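Local coordinates for uncharacterized protein (Thermus thermophilus HB8, PDB 6SCE) that probably cleaves DNA in type III CRISPR defence once a cyclic oligoadenylate second messenger binds to its CARF region, at residues R407-L410 and G414-E417; L305-L310 and H401-D406. One frame throughout, in Å; residues are numbered along the deposited sequence.

Both contacts belong to the sheet built from residues 293 to 417, a mixed sheet in which strand 399-404 is followed by strands 407-410 and 415-417 at one border. Contact 2 comes first along the chain and packs helix 303-312 against strand 399-404; contact 1 then closes the hairpin that ends the sheet. Their centres lie 9 Å apart, and they meet where Leu409 N approaches Tyr402 O at 2.8 Å, a probable backbone hydrogen bond between neighbouring strands. Contact 2 reaches the bound adenine nucleotides directly, whereas contact 1 stays about 7 Å from them at its nearest atom, extending the sheet beside the cyclic oligoadenylate site.

Contact 1: residues R407-L410 and G414-E417; sequences RLLL and GEAE
Arg407 and Glu415 form a salt bridge along one face of this antiparallel hairpin, with NH1 of Arg407 2.7 Å from OE2 of Glu415. The guanidinium and carboxylate planes stand 85° apart, nearly perpendicular, so one close N–O pair carries the bridge and the groups do not pair side by side; the second carboxylate oxygen, OE1 of Glu415, lies 3.1 Å from CD of Arg407. Long, flexible chains suit both places. Arg407 runs extended from CG to NE, and Glu415, extended beyond CG, reaches across to meet it. Leu409 runs alongside Glu415: its CD2 rests on one guanidinium face near the rim and touches CG of Glu415 at 4.0 Å.

Leu408 and Ala416, whose side chains share the other face, are a hydrogen-bonded pair. Leu408 N gives a bond of 3.1 Å to Ala416 O, and Ala416 N returns one of 2.8 Å to Leu408 O, both in the carbonyl plane. The small Ala416 lets CD2 of Leu410 come up to its CB at 4.1 Å. Nearer the turn, Leu410 N binds Gly414 O at 2.9 Å, with the donor tilted 29° from the carbonyl plane; Gly414 takes a positive phi at which a side chain would press on the preceding carbonyl.

Further out, Asp404 bridges to NH2 of Arg407, and His311 of helix 303-312 packs on Leu408 and Ala416. With a carboxylate at each terminal nitrogen, the guanidinium is probably fixed in its rotation, its positive charge shared between buried Asp404 and exposed Glu415.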
ATOM      1  N   ARG A 407       5.461 -11.232 -11.344  1.00 33.15           N
ATOM      2  CA  ARG A 407       6.681 -11.504 -12.101  1.00 35.43           C
ATOM      3  C   ARG A 407       7.493 -10.226 -12.098  1.00 29.45           C
ATOM      4  O   ARG A 407       6.921  -9.132 -12.003  1.00 28.53           O
ATOM      5  CB  ARG A 407       6.306 -11.866 -13.554  1.00 40.71           C
ATOM      6  CG  ARG A 407       5.124 -10.978 -13.966  1.00 46.92           C
ATOM      7  CD  ARG A 407       4.860 -10.804 -15.430  1.00 56.49           C
ATOM      8  NE  ARG A 407       4.207  -9.508 -15.670  1.00 59.60           N
ATOM      9  CZ  ARG A 407       3.834  -9.079 -16.868  1.00 61.00           C
ATOM     10  NH1 ARG A 407       3.985  -9.861 -17.933  1.00 70.38           N
ATOM     11  NH2 ARG A 407       3.282  -7.883 -17.006  1.00 62.40           N
ATOM     12  N   LEU A 408       8.806 -10.345 -12.185  1.00 27.37           N
ATOM     13  CA  LEU A 408       9.635  -9.194 -12.299  1.00 30.18           C
ATOM     14  C   LEU A 408       9.825  -8.834 -13.748  1.00 31.18           C
ATOM     15  O   LEU A 408      10.206  -9.668 -14.581  1.00 32.15           O
ATOM     16  CB  LEU A 408      11.007  -9.415 -11.699  1.00 29.60           C
ATOM     17  CG  LEU A 408      11.095  -9.895 -10.291  1.00 31.69           C
ATOM     18  CD1 LEU A 408      12.558 -10.077  -9.978  1.00 30.31           C
ATOM     19  CD2 LEU A 408      10.465  -8.915  -9.326  1.00 32.25           C
ATOM     20  N   LEU A 409       9.595  -7.575 -14.050  1.00 27.44           N
ATOM     21  CA  LEU A 409       9.999  -7.010 -15.312  1.00 26.78           C
ATOM     22  C   LEU A 409      11.444  -6.577 -15.241  1.00 27.74           C
ATOM     23  O   LEU A 409      11.867  -5.904 -14.297  1.00 27.66           O
ATOM     24  CB  LEU A 409       9.143  -5.815 -15.646  1.00 26.98           C
ATOM     25  CG  LEU A 409       7.656  -6.050 -15.488  1.00 29.15           C
ATOM     26  CD1 LEU A 409       6.943  -4.760 -15.831  1.00 30.86           C
ATOM     27  CD2 LEU A 409       7.205  -7.218 -16.370  1.00 31.17           C
ATOM     28  N   LEU A 410      12.236  -6.985 -16.225  1.00 26.61           N
ATOM     29  CA  LEU A 410      13.626  -6.588 -16.304  1.00 26.13           C
ATOM     30  C   LEU A 410      13.667  -5.324 -17.136  1.00 27.85           C
ATOM     31  O   LEU A 410      13.075  -5.267 -18.218  1.00 26.77           O
ATOM     32  CB  LEU A 410      14.476  -7.685 -16.988  1.00 27.27           C
ATOM     33  CG  LEU A 410      14.272  -9.083 -16.415  1.00 28.76           C
ATOM     34  CD1 LEU A 410      15.172 -10.061 -17.178  1.00 32.02           C
ATOM     35  CD2 LEU A 410      14.598  -9.099 -14.927  1.00 29.17           C
ATOM     36  N   GLY A 414      12.638  -8.545 -21.050  1.00 28.52           N
ATOM     37  CA  GLY A 414      12.426  -9.859 -20.493  1.00 28.29           C
ATOM     38  C   GLY A 414      11.799  -9.768 -19.100  1.00 29.88           C
ATOM     39  O   GLY A 414      11.629  -8.658 -18.553  1.00 26.36           O
ATOM     40  N   GLU A 415      11.471 -10.930 -18.553  1.00 27.37           N
ATOM     41  CA  GLU A 415      10.847 -11.080 -17.226  1.00 29.36           C
ATOM     42  C   GLU A 415      11.563 -12.156 -16.452  1.00 33.61           C
ATOM     43  O   GLU A 415      12.089 -13.112 -17.056  1.00 31.87           O
ATOM     44  CB  GLU A 415       9.383 -11.474 -17.376  1.00 32.81           C
ATOM     45  CG  GLU A 415       8.587 -10.496 -18.212  1.00 36.54           C
ATOM     46  CD  GLU A 415       7.115 -10.876 -18.342  1.00 41.76           C
ATOM     47  OE1 GLU A 415       6.658 -11.882 -17.760  1.00 50.98           O
ATOM     48  OE2 GLU A 415       6.410 -10.136 -19.025  1.00 44.14           O
ATOM     49  N   ALA A 416      11.620 -12.025 -15.125  1.00 28.53           N
ATOM     50  CA  ALA A 416      12.125 -13.102 -14.281  1.00 29.17           C
ATOM     51  C   ALA A 416      11.006 -13.715 -13.471  1.00 31.72           C
ATOM     52  O   ALA A 416      10.226 -13.010 -12.809  1.00 30.97           O
ATOM     53  CB  ALA A 416      13.241 -12.620 -13.364  1.00 28.34           C
ATOM     54  N   GLU A 417      10.884 -15.030 -13.570  1.00 32.09           N
ATOM     55  CA  GLU A 417       9.986 -15.776 -12.699  1.00 33.14           C
ATOM     56  C   GLU A 417      10.634 -15.797 -11.327  1.00 33.95           C
ATOM     57  O   GLU A 417      11.814 -16.123 -11.198  1.00 34.92           O
ATOM     58  CB  GLU A 417       9.839 -17.209 -13.216  1.00 36.66           C
ATOM     59  CG  GLU A 417       8.957 -17.327 -14.434  1.00 41.54           C
ATOM     60  CD  GLU A 417       7.528 -16.899 -14.159  1.00 45.56           C
ATOM     61  OE1 GLU A 417       7.026 -17.031 -13.013  1.00 56.34           O
ATOM     62  OE2 GLU A 417       6.912 -16.405 -15.093  1.00 53.50           O
TER

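Contact 2: residues L305-L310 and H401-D406; sequences LYAAYL and HYLDGD. With nucleotides of chain B.
The end of strand 399-404 and the loop after it form part of the cyclic oligoadenylate site, while His401 and Leu403 of the same strand pack on helix 303-312. Gly405 reads the adenine of A4 of chain B by backbone alone: its N donates to N7 of A4 at 3.0 Å, and its O accepts from N6 of A4 at 3.1 Å. Its positive phi favours glycine at this turn. Leu403 CD2 lies 3.6 Å from N6 of the same base. Chi1 of 178° holds CG of Leu403 trans to its N, and from there the CD2 branch reaches CB of Ala307 at 4.0 Å as well.

The parallel strands 342-347, 316-321, 293-297, 375-378 and 399-404, with helices packed on them, are consistent with the Rossmann-like fold of CARF domains. Small residues allow the close approach: CB of Ala308 meets the His401 ring at its edge, in plane, 3.5 Å from NE2 of His401. Alternation along the strand turns Tyr402 to the other side, where its OH donates to OP1 of A1 of chain B at 2.6 Å, the phosphate oxygen lying near the ring plane. Asn380, whose OD1 accepts a hydrogen bond from Leu403 N, also touches the side chain of Tyr402.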
ATOM      1  N   LEU A 305       9.791  -5.593  -2.144  1.00 25.51           N
ATOM      2  CA  LEU A 305      11.060  -5.791  -1.486  1.00 25.03           C
ATOM      3  C   LEU A 305      11.303  -7.257  -1.174  1.00 25.13           C
ATOM      4  O   LEU A 305      12.413  -7.766  -1.314  1.00 25.96           O
ATOM      5  CB  LEU A 305      11.099  -4.995  -0.189  1.00 26.44           C
ATOM      6  CG  LEU A 305      12.446  -4.937   0.546  1.00 26.42           C
ATOM      7  CD1 LEU A 305      13.645  -4.614  -0.310  1.00 28.43           C
ATOM      8  CD2 LEU A 305      12.304  -3.890   1.641  1.00 28.90           C
ATOM      9  N   TYR A 306      10.257  -7.935  -0.751  1.00 26.90           N
ATOM     10  CA  TYR A 306      10.352  -9.361  -0.470  1.00 27.06           C
ATOM     11  C   TYR A 306      10.635 -10.161  -1.766  1.00 26.42           C
ATOM     12  O   TYR A 306      11.452 -11.063  -1.769  1.00 26.13           O
ATOM     13  CB  TYR A 306       9.085  -9.840   0.179  1.00 26.56           C
ATOM     14  CG  TYR A 306       9.173 -11.250   0.698  1.00 28.06           C
ATOM     15  CD1 TYR A 306      10.174 -11.613   1.575  1.00 30.26           C
ATOM     16  CD2 TYR A 306       8.248 -12.200   0.342  1.00 30.63           C
ATOM     17  CE1 TYR A 306      10.274 -12.894   2.077  1.00 32.01           C
ATOM     18  CE2 TYR A 306       8.328 -13.495   0.845  1.00 30.23           C
ATOM     19  CZ  TYR A 306       9.344 -13.833   1.708  1.00 31.86           C
ATOM     20  OH  TYR A 306       9.452 -15.105   2.218  1.00 32.89           O
ATOM     21  N   ALA A 307       9.945  -9.814  -2.851  1.00 27.23           N
ATOM     22  CA  ALA A 307      10.208 -10.441  -4.134  1.00 26.84           C
ATOM     23  C   ALA A 307      11.639 -10.238  -4.535  1.00 26.77           C
ATOM     24  O   ALA A 307      12.293 -11.163  -5.015  1.00 28.63           O
ATOM     25  CB  ALA A 307       9.273  -9.898  -5.206  1.00 28.09           C
ATOM     26  N   ALA A 308      12.140  -9.025  -4.342  1.00 26.02           N
ATOM     27  CA  ALA A 308      13.526  -8.718  -4.685  1.00 27.02           C
ATOM     28  C   ALA A 308      14.514  -9.568  -3.885  1.00 27.93           C
ATOM     29  O   ALA A 308      15.546 -10.000  -4.413  1.00 28.62           O
ATOM     30  CB  ALA A 308      13.807  -7.244  -4.485  1.00 28.02           C
ATOM     31  N   TYR A 309      14.216  -9.759  -2.609  1.00 27.32           N
ATOM     32  CA  TYR A 309      15.007 -10.651  -1.758  1.00 27.66           C
ATOM     33  C   TYR A 309      14.984 -12.101  -2.308  1.00 27.51           C
ATOM     34  O   TYR A 309      16.026 -12.733  -2.411  1.00 29.43           O
ATOM     35  CB  TYR A 309      14.470 -10.603  -0.332  1.00 28.65           C
ATOM     36  CG  TYR A 309      14.951 -11.751   0.503  1.00 30.56           C
ATOM     37  CD1 TYR A 309      16.267 -11.808   0.912  1.00 34.09           C
ATOM     38  CD2 TYR A 309      14.110 -12.809   0.818  1.00 36.50           C
ATOM     39  CE1 TYR A 309      16.732 -12.883   1.646  1.00 35.98           C
ATOM     40  CE2 TYR A 309      14.558 -13.883   1.567  1.00 37.66           C
ATOM     41  CZ  TYR A 309      15.879 -13.909   1.967  1.00 38.23           C
ATOM     42  OH  TYR A 309      16.362 -14.960   2.697  1.00 40.40           O
ATOM     43  N   LEU A 310      13.812 -12.608  -2.668  1.00 27.47           N
ATOM     44  CA  LEU A 310      13.709 -13.980  -3.170  1.00 28.82           C
ATOM     45  C   LEU A 310      14.483 -14.137  -4.480  1.00 32.74           C
ATOM     46  O   LEU A 310      15.189 -15.126  -4.682  1.00 28.87           O
ATOM     47  CB  LEU A 310      12.263 -14.398  -3.366  1.00 30.00           C
ATOM     48  CG  LEU A 310      11.409 -14.471  -2.107  1.00 30.71           C
ATOM     49  CD1 LEU A 310       9.994 -14.847  -2.488  1.00 29.82           C
ATOM     50  CD2 LEU A 310      12.003 -15.439  -1.106  1.00 32.26           C
ATOM     51  N   HIS A 401      15.066  -4.201 -11.882  1.00 25.22           N
ATOM     52  CA  HIS A 401      13.796  -4.885 -12.078  1.00 25.47           C
ATOM     53  C   HIS A 401      12.673  -4.145 -11.411  1.00 24.10           C
ATOM     54  O   HIS A 401      12.894  -3.268 -10.572  1.00 23.94           O
ATOM     55  CB  HIS A 401      13.858  -6.321 -11.562  1.00 26.13           C
ATOM     56  CG  HIS A 401      13.975  -6.424 -10.076  1.00 27.11           C
ATOM     57  ND1 HIS A 401      15.153  -6.768  -9.447  1.00 29.39           N
ATOM     58  CD2 HIS A 401      13.063  -6.234  -9.091  1.00 28.01           C
ATOM     59  CE1 HIS A 401      14.966  -6.761  -8.133  1.00 29.26           C
ATOM     60  NE2 HIS A 401      13.710  -6.446  -7.892  1.00 29.56           N
ATOM     61  N   TYR A 402      11.477  -4.522 -11.787  1.00 23.00           N
ATOM     62  CA  TYR A 402      10.257  -3.974 -11.237  1.00 24.32           C
ATOM     63  C   TYR A 402       9.245  -5.096 -11.153  1.00 24.91           C
ATOM     64  O   TYR A 402       8.831  -5.664 -12.188  1.00 24.12           O
ATOM     65  CB  TYR A 402       9.750  -2.848 -12.136  1.00 24.87           C
ATOM     66  CG  TYR A 402       8.496  -2.181 -11.641  1.00 25.15           C
ATOM     67  CD1 TYR A 402       7.252  -2.679 -11.958  1.00 22.75           C
ATOM     68  CD2 TYR A 402       8.561  -1.007 -10.870  1.00 25.19           C
ATOM     69  CE1 TYR A 402       6.095  -2.071 -11.514  1.00 23.77           C
ATOM     70  CE2 TYR A 402       7.401  -0.403 -10.400  1.00 23.63           C
ATOM     71  CZ  TYR A 402       6.173  -0.930 -10.722  1.00 24.81           C
ATOM     72  OH  TYR A 402       4.995  -0.366 -10.264  1.00 25.08           O
ATOM     73  N   LEU A 403       8.786  -5.404  -9.943  1.00 25.22           N
ATOM     74  CA  LEU A 403       7.705  -6.374  -9.774  1.00 24.95           C
ATOM     75  C   LEU A 403       6.408  -5.839 -10.299  1.00 26.22           C
ATOM     76  O   LEU A 403       5.961  -4.770  -9.904  1.00 25.13           O
ATOM     77  CB  LEU A 403       7.525  -6.787  -8.313  1.00 23.70           C
ATOM     78  CG  LEU A 403       6.376  -7.779  -8.030  1.00 25.54           C
ATOM     79  CD1 LEU A 403       6.745  -9.179  -8.491  1.00 27.14           C
ATOM     80  CD2 LEU A 403       6.088  -7.832  -6.536  1.00 26.49           C
ATOM     81  N   ASP A 404       5.802  -6.589 -11.216  1.00 25.78           N
ATOM     82  CA  ASP A 404       4.507  -6.255 -11.729  1.00 27.96           C
ATOM     83  C   ASP A 404       3.564  -7.390 -11.341  1.00 30.28           C
ATOM     84  O   ASP A 404       3.383  -8.351 -12.107  1.00 29.34           O
ATOM     85  CB  ASP A 404       4.581  -6.071 -13.246  1.00 28.69           C
ATOM     86  CG  ASP A 404       3.219  -5.787 -13.863  1.00 34.81           C
ATOM     87  OD1 ASP A 404       2.360  -5.202 -13.184  1.00 31.92           O
ATOM     88  OD2 ASP A 404       2.984  -6.202 -15.025  1.00 34.36           O
ATOM     89  N   GLY A 405       2.970  -7.278 -10.152  1.00 29.08           N
ATOM     90  CA  GLY A 405       2.086  -8.314  -9.606  1.00 31.61           C
ATOM     91  C   GLY A 405       2.904  -9.502  -9.151  1.00 32.91           C
ATOM     92  O   GLY A 405       3.430  -9.518  -8.034  1.00 30.42           O
ATOM     93  N   ASP A 406       3.021 -10.490 -10.037  1.00 30.56           N
ATOM     94  CA  ASP A 406       3.683 -11.770  -9.732  1.00 34.40           C
ATOM     95  C   ASP A 406       4.979 -12.109 -10.476  1.00 35.32           C
ATOM     96  O   ASP A 406       5.564 -13.162 -10.244  1.00 34.99           O
ATOM     97  CB  ASP A 406       2.697 -12.911  -9.972  1.00 39.91           C
ATOM     98  CG  ASP A 406       2.315 -13.051 -11.424  1.00 43.99           C
ATOM     99  OD1 ASP A 406       2.049 -12.030 -12.070  1.00 42.24           O
ATOM    100  OD2 ASP A 406       2.294 -14.192 -11.935  1.00 53.04           O
TER
ATOM    101  P     A B   4       4.721   1.983  -2.913  1.00 24.10           P
ATOM    102  OP1   A B   4       3.234   2.055  -2.837  1.00 24.37           O
ATOM    103  OP2   A B   4       5.473   1.178  -1.886  1.00 24.98           O
ATOM    104  O5'   A B   4       5.119   1.496  -4.382  1.00 24.33           O
ATOM    105  C5'   A B   4       4.965   0.103  -4.690  1.00 23.82           C
ATOM    106  C4'   A B   4       4.740  -0.028  -6.177  1.00 22.03           C
ATOM    107  O4'   A B   4       4.909  -1.420  -6.574  1.00 24.07           O
ATOM    108  C3'   A B   4       3.336   0.373  -6.609  1.00 22.84           C
ATOM    109  O3'   A B   4       3.255   0.966  -7.902  1.00 22.79           O
ATOM    110  C2'   A B   4       2.639  -0.990  -6.645  1.00 24.16           C
ATOM    111  O2'   A B   4       1.455  -0.976  -7.409  1.00 24.40           O
ATOM    112  C1'   A B   4       3.747  -1.825  -7.258  1.00 23.12           C
ATOM    113  N9    A B   4       3.572  -3.265  -7.135  1.00 25.46           N
ATOM    114  C8    A B   4       3.663  -4.149  -8.180  1.00 24.03           C
ATOM    115  N7    A B   4       3.410  -5.383  -7.826  1.00 23.12           N
ATOM    116  C5    A B   4       3.096  -5.308  -6.473  1.00 24.55           C
ATOM    117  C6    A B   4       2.727  -6.283  -5.522  1.00 26.67           C
ATOM    118  N6    A B   4       2.566  -7.582  -5.796  1.00 26.05           N
ATOM    119  N1    A B   4       2.465  -5.853  -4.261  1.00 26.50           N
ATOM    120  C2    A B   4       2.593  -4.546  -3.991  1.00 27.21           C
ATOM    121  N3    A B   4       2.956  -3.544  -4.796  1.00 25.22           N
ATOM    122  C4    A B   4       3.199  -3.994  -6.035  1.00 24.54           C
ATOM    123  P     A B   1       4.025   2.310  -8.306  1.00 24.09           P
ATOM    124  OP1   A B   1       5.153   1.992  -9.239  1.00 23.76           O
ATOM    125  OP2   A B   1       4.362   3.125  -7.074  1.00 24.41           O
ATOM    126  O5'   A B   1       2.909   3.042  -9.180  1.00 23.88           O
ATOM    127  C5'   A B   1       1.950   3.914  -8.587  1.00 24.02           C
ATOM    128  C4'   A B   1       0.701   3.881  -9.435  1.00 24.50           C
ATOM    129  O4'   A B   1       0.021   2.613  -9.239  1.00 24.59           O
ATOM    130  C3'   A B   1      -0.301   4.987  -9.085  1.00 23.01           C
ATOM    131  O3'   A B   1      -0.155   6.038 -10.048  1.00 23.23           O
ATOM    132  C2'   A B   1      -1.651   4.256  -9.149  1.00 24.17           C
ATOM    133  O2'   A B   1      -2.188   4.278 -10.454  1.00 23.16           O
ATOM    134  C1'   A B   1      -1.277   2.838  -8.738  1.00 25.21           C
ATOM    135  N9    A B   1      -1.255   2.603  -7.293  1.00 26.34           N
ATOM    136  C8    A B   1      -0.268   1.967  -6.594  1.00 26.73           C
ATOM    137  N7    A B   1      -0.534   1.896  -5.314  1.00 26.70           N
ATOM    138  C5    A B   1      -1.772   2.498  -5.172  1.00 27.68           C
ATOM    139  C6    A B   1      -2.590   2.733  -4.049  1.00 32.04           C
ATOM    140  N6    A B   1      -2.250   2.377  -2.813  1.00 35.07           N
ATOM    141  N1    A B   1      -3.774   3.360  -4.256  1.00 32.04           N
ATOM    142  C2    A B   1      -4.088   3.723  -5.508  1.00 32.06           C
ATOM    143  N3    A B   1      -3.390   3.567  -6.633  1.00 26.71           N
ATOM    144  C4    A B   1      -2.226   2.941  -6.392  1.00 25.01           C
TER